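Local coordinates for DUF4136 domain-containing protein (Bacteroides thetaiotaomicron, PDB 4F54) that is of unknown function but adopts a DUF4136-family alpha/beta fold and is probably made as a bacterial lipoprotein, at residues E59-A64 / E182-S187; A63-N68 / W161-T166; P111-P116 / S139-M144. All coordinates share one frame; numbering follows the deposited sequence.

The three contacts lie on the two faces of one mixed beta-sheet, 1 and 2 on the helical side and 3 on the other. Interactions 1 and 2 lie about 5 Å apart, centre to centre, and both start from helix 56-70: in the first it meets helix 179-189, in the second strand 159-166, which precedes that helix in the chain. Interaction 3 lies, between centres, about 16 Å from interaction 1 and 13 Å from interaction 2. It brings the loop 111-116 to strand 139-146, an antiparallel neighbour of strand 159-166, and is nested along the chain inside the loops closed by the other two. This strand presents T142 to the helices and E143 to the loop.

Interaction 1 of 3, residues E59-A64 / E182-S187; sequences EQILAA and EAVNQS
V184 carries most of the contact between 182-187 and 59-64, and its two methyls have separate partners. CG1 is anti to the backbone N (chi1 171°) and comes within 3.9 Å of A64 CB, while CG2 lies 4.3 Å from I61 CG2 at the looser edge of the patch. Valine suits the place because its branch at CB serves two neighbours one helical turn apart without a long, flexible chain. Alanine suits position 64 because its lone methyl lets the backbones come close, with the CA atoms of A64 and V184 6.7 Å apart. The segment axes run almost parallel, 16° apart, with 9.7 Å between them at closest approach. Both helices cover the same face of the mixed sheet, in a two-layer alpha/beta arrangement, and V184 also rests on L165 of that sheet. N185 comes next, at the border of the apolar patch: its OD1 lies 4.4 Å from A64 CB and accepts a hydrogen bond from ND2 of N68, a polar link to the first helix. One residue beyond Q186, S187 turns its hydroxyl back on its own helix, giving OG to V184 O at 2.7 Å, in the carbonyl plane and on a lone pair. A small serine fits there, where the helix presses on W161, S163 and strand 18-23.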
loop_
_atom_site.group_PDB
_atom_site.type_symbol
_atom_site.label_atom_id
_atom_site.label_comp_id
_atom_site.label_asym_id
_atom_site.label_seq_id
_atom_site.Cartn_x
_atom_site.Cartn_y
_atom_site.Cartn_z
ATOM N N GLU A 59 9.082 5.300 9.808
ATOM C CA GLU A 59 9.766 4.070 10.236
ATOM C C GLU A 59 8.818 3.162 11.026
ATOM O O GLU A 59 8.855 1.944 10.788
ATOM C CB GLU A 59 11.000 4.386 11.036
ATOM C CG GLU A 59 12.082 4.947 10.126
ATOM C CD GLU A 59 13.230 5.592 10.894
ATOM O OE1 GLU A 59 13.246 5.487 12.144
ATOM O OE2 GLU A 59 14.106 6.204 10.230
ATOM N N GLN A 60 7.986 3.736 11.909
ATOM C CA GLN A 60 7.072 2.935 12.734
ATOM C C GLN A 60 5.950 2.302 11.887
ATOM O O GLN A 60 5.559 1.150 12.121
ATOM C CB GLN A 60 6.440 3.747 13.881
ATOM C CG GLN A 60 7.404 4.318 14.919
ATOM C CD GLN A 60 6.791 5.503 15.727
ATOM O OE1 GLN A 60 5.563 5.733 15.744
ATOM N NE2 GLN A 60 7.663 6.269 16.381
ATOM N N ILE A 61 5.478 3.031 10.878
ATOM C CA ILE A 61 4.475 2.515 9.987
ATOM C C ILE A 61 5.027 1.331 9.169
ATOM O O ILE A 61 4.417 0.272 9.093
ATOM C CB ILE A 61 3.937 3.606 9.065
ATOM C CG1 ILE A 61 3.159 4.628 9.928
ATOM C CG2 ILE A 61 3.095 2.981 7.924
ATOM C CD1 ILE A 61 2.846 5.879 9.157
ATOM N N LEU A 62 6.196 1.519 8.572
ATOM C CA LEU A 62 6.861 0.407 7.861
ATOM C C LEU A 62 7.132 -0.787 8.781
ATOM O O LEU A 62 6.901 -1.942 8.401
ATOM C CB LEU A 62 8.145 0.920 7.194
ATOM C CG LEU A 62 7.937 1.991 6.125
ATOM C CD1 LEU A 62 9.262 2.596 5.676
ATOM C CD2 LEU A 62 7.163 1.327 4.951
ATOM N N ALA A 63 7.542 -0.513 10.033
ATOM C CA ALA A 63 7.750 -1.611 10.995
ATOM C C ALA A 63 6.446 -2.378 11.257
ATOM O O ALA A 63 6.478 -3.628 11.433
ATOM C CB ALA A 63 8.371 -1.089 12.319
ATOM N N ALA A 64 5.306 -1.672 11.255
ATOM C CA ALA A 64 3.986 -2.330 11.481
ATOM C C ALA A 64 3.666 -3.304 10.335
ATOM O O ALA A 64 3.184 -4.408 10.575
ATOM C CB ALA A 64 2.845 -1.321 11.711
ATOM N N GLU A 182 -2.385 1.689 14.296
ATOM C CA GLU A 182 -3.613 0.974 14.640
ATOM C C GLU A 182 -4.423 0.632 13.366
ATOM O O GLU A 182 -4.980 -0.493 13.234
ATOM C CB GLU A 182 -4.451 1.763 15.652
ATOM C CG GLU A 182 -3.782 1.937 17.020
ATOM C CD GLU A 182 -4.554 2.869 17.957
ATOM O OE1 GLU A 182 -5.716 3.185 17.660
ATOM O OE2 GLU A 182 -3.993 3.287 18.986
ATOM N N ALA A 183 -4.435 1.553 12.418
ATOM C CA ALA A 183 -5.083 1.322 11.098
ATOM C C ALA A 183 -4.367 0.221 10.289
ATOM O O ALA A 183 -5.023 -0.672 9.747
ATOM C CB ALA A 183 -5.238 2.608 10.294
ATOM N N VAL A 184 -3.020 0.240 10.255
ATOM C CA VAL A 184 -2.273 -0.836 9.612
ATOM C C VAL A 184 -2.647 -2.169 10.248
ATOM O O VAL A 184 -2.986 -3.115 9.543
ATOM C CB VAL A 184 -0.744 -0.548 9.568
ATOM C CG1 VAL A 184 0.036 -1.775 9.094
ATOM C CG2 VAL A 184 -0.444 0.671 8.709
ATOM N N ASN A 185 -2.610 -2.267 11.585
ATOM C CA ASN A 185 -2.965 -3.500 12.280
ATOM C C ASN A 185 -4.364 -3.945 11.919
ATOM O O ASN A 185 -4.605 -5.129 11.648
ATOM C CB ASN A 185 -2.843 -3.318 13.789
ATOM C CG ASN A 185 -1.399 -3.190 14.253
ATOM O OD1 ASN A 185 -0.471 -3.516 13.517
ATOM N ND2 ASN A 185 -1.211 -2.671 15.469
ATOM N N GLN A 186 -5.282 -2.984 11.822
ATOM C CA GLN A 186 -6.663 -3.316 11.475
ATOM C C GLN A 186 -6.829 -3.880 10.078
ATOM O O GLN A 186 -7.617 -4.794 9.852
ATOM C CB GLN A 186 -7.587 -2.104 11.670
ATOM C CG GLN A 186 -9.033 -2.327 11.230
ATOM C CD GLN A 186 -9.744 -3.453 11.981
ATOM O OE1 GLN A 186 -9.582 -3.603 13.203
ATOM N NE2 GLN A 186 -10.560 -4.226 11.264
ATOM N N SER A 187 -6.047 -3.349 9.143
ATOM C CA SER A 187 -6.104 -3.808 7.746
ATOM C C SER A 187 -5.727 -5.284 7.653
ATOM O O SER A 187 -6.323 -6.042 6.871
ATOM C CB SER A 187 -5.229 -2.955 6.815
ATOM O OG SER A 187 -3.810 -3.212 6.937
#

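Interaction 2 of 3, residues A63-N68 / W161-T166; sequences AAYTEN and WTSYLT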
loop_
_atom_site.group_PDB
_atom_site.type_symbol
_atom_site.label_atom_id
_atom_site.label_comp_id
_atom_site.label_asym_id
_atom_site.label_seq_id
_atom_site.Cartn_x
_atom_site.Cartn_y
_atom_site.Cartn_z
ATOM N N ALA A 63 7.542 -0.513 10.033
ATOM C CA ALA A 63 7.750 -1.611 10.995
ATOM C C ALA A 63 6.446 -2.378 11.257
ATOM O O ALA A 63 6.478 -3.628 11.433
ATOM C CB ALA A 63 8.371 -1.089 12.319
ATOM N N ALA A 64 5.306 -1.672 11.255
ATOM C CA ALA A 64 3.986 -2.330 11.481
ATOM C C ALA A 64 3.666 -3.304 10.335
ATOM O O ALA A 64 3.184 -4.408 10.575
ATOM C CB ALA A 64 2.845 -1.321 11.711
ATOM N N TYR A 65 3.970 -2.913 9.088
ATOM C CA TYR A 65 3.824 -3.850 7.916
ATOM C C TYR A 65 4.711 -5.063 8.125
ATOM O O TYR A 65 4.265 -6.196 7.948
ATOM C CB TYR A 65 4.148 -3.132 6.592
ATOM C CG TYR A 65 2.937 -2.272 6.162
ATOM C CD1 TYR A 65 1.760 -2.876 5.714
ATOM C CD2 TYR A 65 2.950 -0.885 6.262
ATOM C CE1 TYR A 65 0.614 -2.133 5.386
ATOM C CE2 TYR A 65 1.835 -0.146 5.909
ATOM C CZ TYR A 65 0.671 -0.773 5.462
ATOM O OH TYR A 65 -0.455 -0.025 5.130
ATOM N N THR A 66 5.980 -4.811 8.440
ATOM C CA THR A 66 6.920 -5.913 8.676
ATOM C C THR A 66 6.464 -6.902 9.720
ATOM O O THR A 66 6.447 -8.113 9.480
ATOM C CB THR A 66 8.314 -5.345 8.983
ATOM O OG1 THR A 66 8.787 -4.675 7.811
ATOM C CG2 THR A 66 9.290 -6.485 9.413
ATOM N N GLU A 67 6.080 -6.381 10.884
ATOM C CA GLU A 67 5.584 -7.221 11.982
ATOM C C GLU A 67 4.325 -8.006 11.580
ATOM O O GLU A 67 4.195 -9.180 11.831
ATOM C CB GLU A 67 5.345 -6.352 13.213
ATOM C CG GLU A 67 6.667 -5.842 13.775
ATOM C CD GLU A 67 6.525 -4.645 14.702
ATOM O OE1 GLU A 67 5.429 -4.443 15.271
ATOM O OE2 GLU A 67 7.517 -3.880 14.802
ATOM N N ASN A 68 3.395 -7.337 10.930
ATOM C CA ASN A 68 2.180 -7.997 10.511
ATOM C C ASN A 68 2.404 -9.132 9.527
ATOM O O ASN A 68 1.803 -10.190 9.668
ATOM C CB ASN A 68 1.172 -6.984 9.930
ATOM C CG ASN A 68 0.284 -6.380 10.999
ATOM O OD1 ASN A 68 -0.652 -7.063 11.516
ATOM N ND2 ASN A 68 0.576 -5.109 11.373
ATOM N N TRP A 161 -3.535 -7.557 -3.092
ATOM C CA TRP A 161 -4.212 -6.935 -1.964
ATOM C C TRP A 161 -3.918 -5.447 -1.985
ATOM O O TRP A 161 -2.818 -5.032 -2.352
ATOM C CB TRP A 161 -3.751 -7.618 -0.684
ATOM C CG TRP A 161 -4.266 -7.114 0.597
ATOM C CD1 TRP A 161 -5.379 -7.583 1.276
ATOM C CD2 TRP A 161 -3.665 -6.118 1.484
ATOM N NE1 TRP A 161 -5.519 -6.949 2.488
ATOM C CE2 TRP A 161 -4.512 -6.082 2.694
ATOM C CE3 TRP A 161 -2.520 -5.316 1.427
ATOM C CZ2 TRP A 161 -4.219 -5.248 3.773
ATOM C CZ3 TRP A 161 -2.235 -4.491 2.498
ATOM C CH2 TRP A 161 -3.044 -4.449 3.638
ATOM N N THR A 162 -4.947 -4.679 -1.627
ATOM C CA THR A 162 -4.885 -3.229 -1.494
ATOM C C THR A 162 -5.571 -2.815 -0.208
ATOM O O THR A 162 -6.584 -3.383 0.164
ATOM C CB THR A 162 -5.545 -2.540 -2.725
ATOM O OG1 THR A 162 -4.966 -3.049 -3.924
ATOM C CG2 THR A 162 -5.391 -1.002 -2.676
ATOM N N SER A 163 -5.057 -1.792 0.448
ATOM C CA SER A 163 -5.740 -1.163 1.562
ATOM C C SER A 163 -5.755 0.350 1.382
ATOM O O SER A 163 -4.858 0.949 0.731
ATOM C CB SER A 163 -5.144 -1.567 2.926
ATOM O OG SER A 163 -3.839 -1.035 3.054
ATOM N N TYR A 164 -6.803 0.939 1.963
ATOM C CA TYR A 164 -6.992 2.355 2.026
ATOM C C TYR A 164 -7.306 2.713 3.463
ATOM O O TYR A 164 -8.334 2.286 4.020
ATOM C CB TYR A 164 -8.057 2.825 1.080
ATOM C CG TYR A 164 -8.241 4.311 0.927
ATOM C CD1 TYR A 164 -7.138 5.141 0.714
ATOM C CD2 TYR A 164 -9.504 4.870 0.805
ATOM C CE1 TYR A 164 -7.320 6.505 0.513
ATOM C CE2 TYR A 164 -9.705 6.230 0.595
ATOM C CZ TYR A 164 -8.583 7.043 0.442
ATOM O OH TYR A 164 -8.760 8.415 0.197
ATOM N N LEU A 165 -6.399 3.479 4.075
ATOM C CA LEU A 165 -6.576 3.945 5.476
ATOM C C LEU A 165 -6.931 5.432 5.403
ATOM O O LEU A 165 -6.140 6.212 4.862
ATOM C CB LEU A 165 -5.249 3.769 6.213
ATOM C CG LEU A 165 -4.573 2.410 6.060
ATOM C CD1 LEU A 165 -3.351 2.294 6.995
ATOM C CD2 LEU A 165 -5.558 1.274 6.343
ATOM N N THR A 166 -8.067 5.828 5.944
ATOM C CA THR A 166 -8.580 7.193 5.705
ATOM C C THR A 166 -9.462 7.648 6.842
ATOM O O THR A 166 -9.599 6.926 7.823
ATOM C CB THR A 166 -9.280 7.282 4.322
ATOM O OG1 THR A 166 -9.520 8.660 3.996
ATOM C CG2 THR A 166 -10.592 6.502 4.295
HETATM O O HOH W 1 -2.615 -1.184 5.384
#
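Y65 sends its ring from helix 56-70 toward the sheet until the hydroxyl comes alongside the L165 methyl CD1, 4.2 Å from Y65 OH; the two side chains arrive from opposite directions. With CG anti to the carbonyl carbon (chi1 -79°), the ring leaves the helix alongside its own backbone N and spans a gap in which the nearest CA atoms, those of Y65 and S163, are 11.8 Å apart. Tyrosine suits this reach: its ring is apolar along its length and polar at the far end. That end does not bond S163 directly, as OH and S163 OG are 4.1 Å apart, but a water joins them, 2.5 Å from Y65 OH and 2.6 Å from S163 OG. The small serine leaves room for this water between helix and strand, and the phenol oxygen also shares a hydrogen bond with T142 OG1 of the adjacent strand. One turn along the helix, N68 ND2 donates to A64 O at 2.8 Å from above the carbonyl plane, while N68 N reaches the same oxygen from the opposite face. Y65 touches V184 and F188 of helix 179-189, and its hydroxyl stands over the paired strands 139-146 and 159-166.

Interaction 3 of 3, residues P111-P116 / S139-M144; sequences PGYWGP and SFITEM
Y113 reaches from the loop onto the face of the sheet, where its hydroxyl donates a hydrogen bond to E143 OE1 at 2.6 Å. CG is anti to the backbone N (chi1 -167°), which carries the ring toward strand 139-146. OE1 lies in the ring plane, at its edge, but the phenol meets the carboxylate from above, 60° out of its plane; the two planes are turned 67° apart. Tyrosine pairs a ring that packs on the sheet with a hydroxyl for the buried acceptor. The same phenol oxygen accepts from a water 2.8 Å from Y113 OH, which also donates to I141 O. I141 CG2 packs 3.9 Å from Y113 OH, a branched apolar neighbour for the phenol. Strand 139-146 is an inner strand of the mixed sheet, and I141 and E143 face the loop while T142 turns to the helices. Glutamate suits its site because its extended chain brings two oxygens to a polar cluster: Q88 NE2 also bonds OE1, while Y127 OH and W107 NE1 bond OE2. A leucine in place of E143 would probably leave the Y113 hydroxyl without its acceptor and deprive Q88, Y127 and W107 of the carboxylate they bond. W114 follows and folds back against Y113, its CD1 3.8 Å above the plane of the Y113 ring, toward the rim; the indole also meets Y118 edge-to-face.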
loop_
_atom_site.group_PDB
_atom_site.type_symbol
_atom_site.label_atom_id
_atom_site.label_comp_id
_atom_site.label_asym_id
_atom_site.label_seq_id
_atom_site.Cartn_x
_atom_site.Cartn_y
_atom_site.Cartn_z
ATOM N N PRO A 111 1.957 11.505 -11.319
ATOM C CA PRO A 111 3.182 11.211 -12.135
ATOM C C PRO A 111 4.299 10.535 -11.354
ATOM O O PRO A 111 5.022 9.760 -11.915
ATOM C CB PRO A 111 3.614 12.586 -12.636
ATOM C CG PRO A 111 2.363 13.402 -12.599
ATOM C CD PRO A 111 1.606 12.938 -11.394
ATOM N N GLY A 112 4.426 10.818 -10.073
ATOM C CA GLY A 112 5.478 10.196 -9.262
ATOM C C GLY A 112 5.141 8.871 -8.614
ATOM O O GLY A 112 5.893 8.393 -7.776
ATOM N N TYR A 113 4.019 8.257 -8.978
ATOM C CA TYR A 113 3.569 7.064 -8.273
ATOM C C TYR A 113 4.549 5.928 -8.538
ATOM O O TYR A 113 5.194 5.909 -9.580
ATOM C CB TYR A 113 2.175 6.637 -8.734
ATOM C CG TYR A 113 1.550 5.609 -7.801
ATOM C CD1 TYR A 113 1.238 5.980 -6.496
ATOM C CD2 TYR A 113 1.401 4.266 -8.174
ATOM C CE1 TYR A 113 0.743 5.066 -5.619
ATOM C CE2 TYR A 113 0.843 3.344 -7.290
ATOM C CZ TYR A 113 0.582 3.748 -6.029
ATOM O OH TYR A 113 0.036 2.866 -5.159
ATOM N N TRP A 114 4.599 4.976 -7.621
ATOM C CA TRP A 114 5.366 3.741 -7.832
ATOM C C TRP A 114 5.199 3.186 -9.214
ATOM O O TRP A 114 4.082 3.147 -9.729
ATOM C CB TRP A 114 4.904 2.682 -6.831
ATOM C CG TRP A 114 5.085 3.077 -5.399
ATOM C CD1 TRP A 114 4.132 3.645 -4.528
ATOM C CD2 TRP A 114 6.294 2.968 -4.611
ATOM N NE1 TRP A 114 4.656 3.824 -3.274
ATOM C CE2 TRP A 114 5.976 3.492 -3.271
ATOM C CE3 TRP A 114 7.554 2.446 -4.837
ATOM C CZ2 TRP A 114 6.921 3.501 -2.232
ATOM C CZ3 TRP A 114 8.506 2.542 -3.807
ATOM C CH2 TRP A 114 8.173 3.005 -2.527
ATOM N N GLY A 115 6.311 2.848 -9.869
ATOM C CA GLY A 115 6.249 2.206 -11.151
ATOM C C GLY A 115 6.438 0.722 -11.055
ATOM O O GLY A 115 7.208 0.252 -10.213
ATOM N N PRO A 116 5.827 -0.034 -11.991
ATOM C CA PRO A 116 6.105 -1.489 -11.951
ATOM C C PRO A 116 7.564 -1.823 -12.080
ATOM O O PRO A 116 8.054 -2.856 -11.560
ATOM C CB PRO A 116 5.345 -2.027 -13.165
ATOM C CG PRO A 116 4.184 -1.080 -13.275
ATOM C CD PRO A 116 4.754 0.283 -12.959
ATOM N N SER A 139 -4.267 10.324 4.177
ATOM C CA SER A 139 -4.745 8.960 3.957
ATOM C C SER A 139 -3.609 8.141 3.345
ATOM O O SER A 139 -2.654 8.680 2.837
ATOM C CB SER A 139 -5.927 9.014 2.996
ATOM O OG SER A 139 -7.023 9.735 3.555
ATOM N N PHE A 140 -3.703 6.819 3.462
ATOM C CA PHE A 140 -2.672 5.898 2.945
ATOM C C PHE A 140 -3.253 4.921 1.937
ATOM O O PHE A 140 -4.279 4.348 2.183
ATOM C CB PHE A 140 -1.982 5.094 4.034
ATOM C CG PHE A 140 -1.235 5.925 5.076
ATOM C CD1 PHE A 140 -1.898 6.484 6.169
ATOM C CD2 PHE A 140 0.152 6.071 4.998
ATOM C CE1 PHE A 140 -1.177 7.211 7.134
ATOM C CE2 PHE A 140 0.864 6.805 5.946
ATOM C CZ PHE A 140 0.191 7.386 7.007
ATOM N N ILE A 141 -2.517 4.703 0.831
ATOM C CA ILE A 141 -2.815 3.616 -0.154
ATOM C C ILE A 141 -1.622 2.674 -0.112
ATOM O O ILE A 141 -0.494 3.107 -0.313
ATOM C CB ILE A 141 -2.973 4.104 -1.620
ATOM C CG1 ILE A 141 -4.305 4.789 -1.861
ATOM C CG2 ILE A 141 -2.886 2.943 -2.648
ATOM C CD1 ILE A 141 -5.509 3.838 -1.854
ATOM N N THR A 142 -1.895 1.401 0.146
ATOM C CA THR A 142 -0.911 0.342 0.251
ATOM C C THR A 142 -1.317 -0.738 -0.721
ATOM O O THR A 142 -2.469 -1.143 -0.782
ATOM C CB THR A 142 -0.810 -0.193 1.667
ATOM O OG1 THR A 142 -0.444 0.892 2.520
ATOM C CG2 THR A 142 0.195 -1.418 1.766
ATOM N N GLU A 143 -0.354 -1.207 -1.492
ATOM C CA GLU A 143 -0.549 -2.297 -2.480
ATOM C C GLU A 143 0.515 -3.378 -2.263
ATOM O O GLU A 143 1.710 -3.091 -2.054
ATOM C CB GLU A 143 -0.498 -1.766 -3.917
ATOM C CG GLU A 143 -1.650 -0.820 -4.234
ATOM C CD GLU A 143 -1.453 -0.129 -5.591
ATOM O OE1 GLU A 143 -0.362 0.409 -5.848
ATOM O OE2 GLU A 143 -2.387 -0.141 -6.429
HETATM N N MSE A 144 0.052 -4.613 -2.398
HETATM C CA MSE A 144 0.810 -5.843 -2.305
HETATM C C MSE A 144 0.768 -6.502 -3.657
HETATM O O MSE A 144 -0.291 -6.713 -4.240
HETATM C CB MSE A 144 0.262 -6.790 -1.225
HETATM C CG MSE A 144 1.165 -7.999 -0.980
HETATM SE SE MSE A 144 0.384 -9.133 0.405
HETATM C CE MSE A 144 0.149 -7.758 1.840
HETATM O O HOH W 2 1.192 2.821 -2.560
#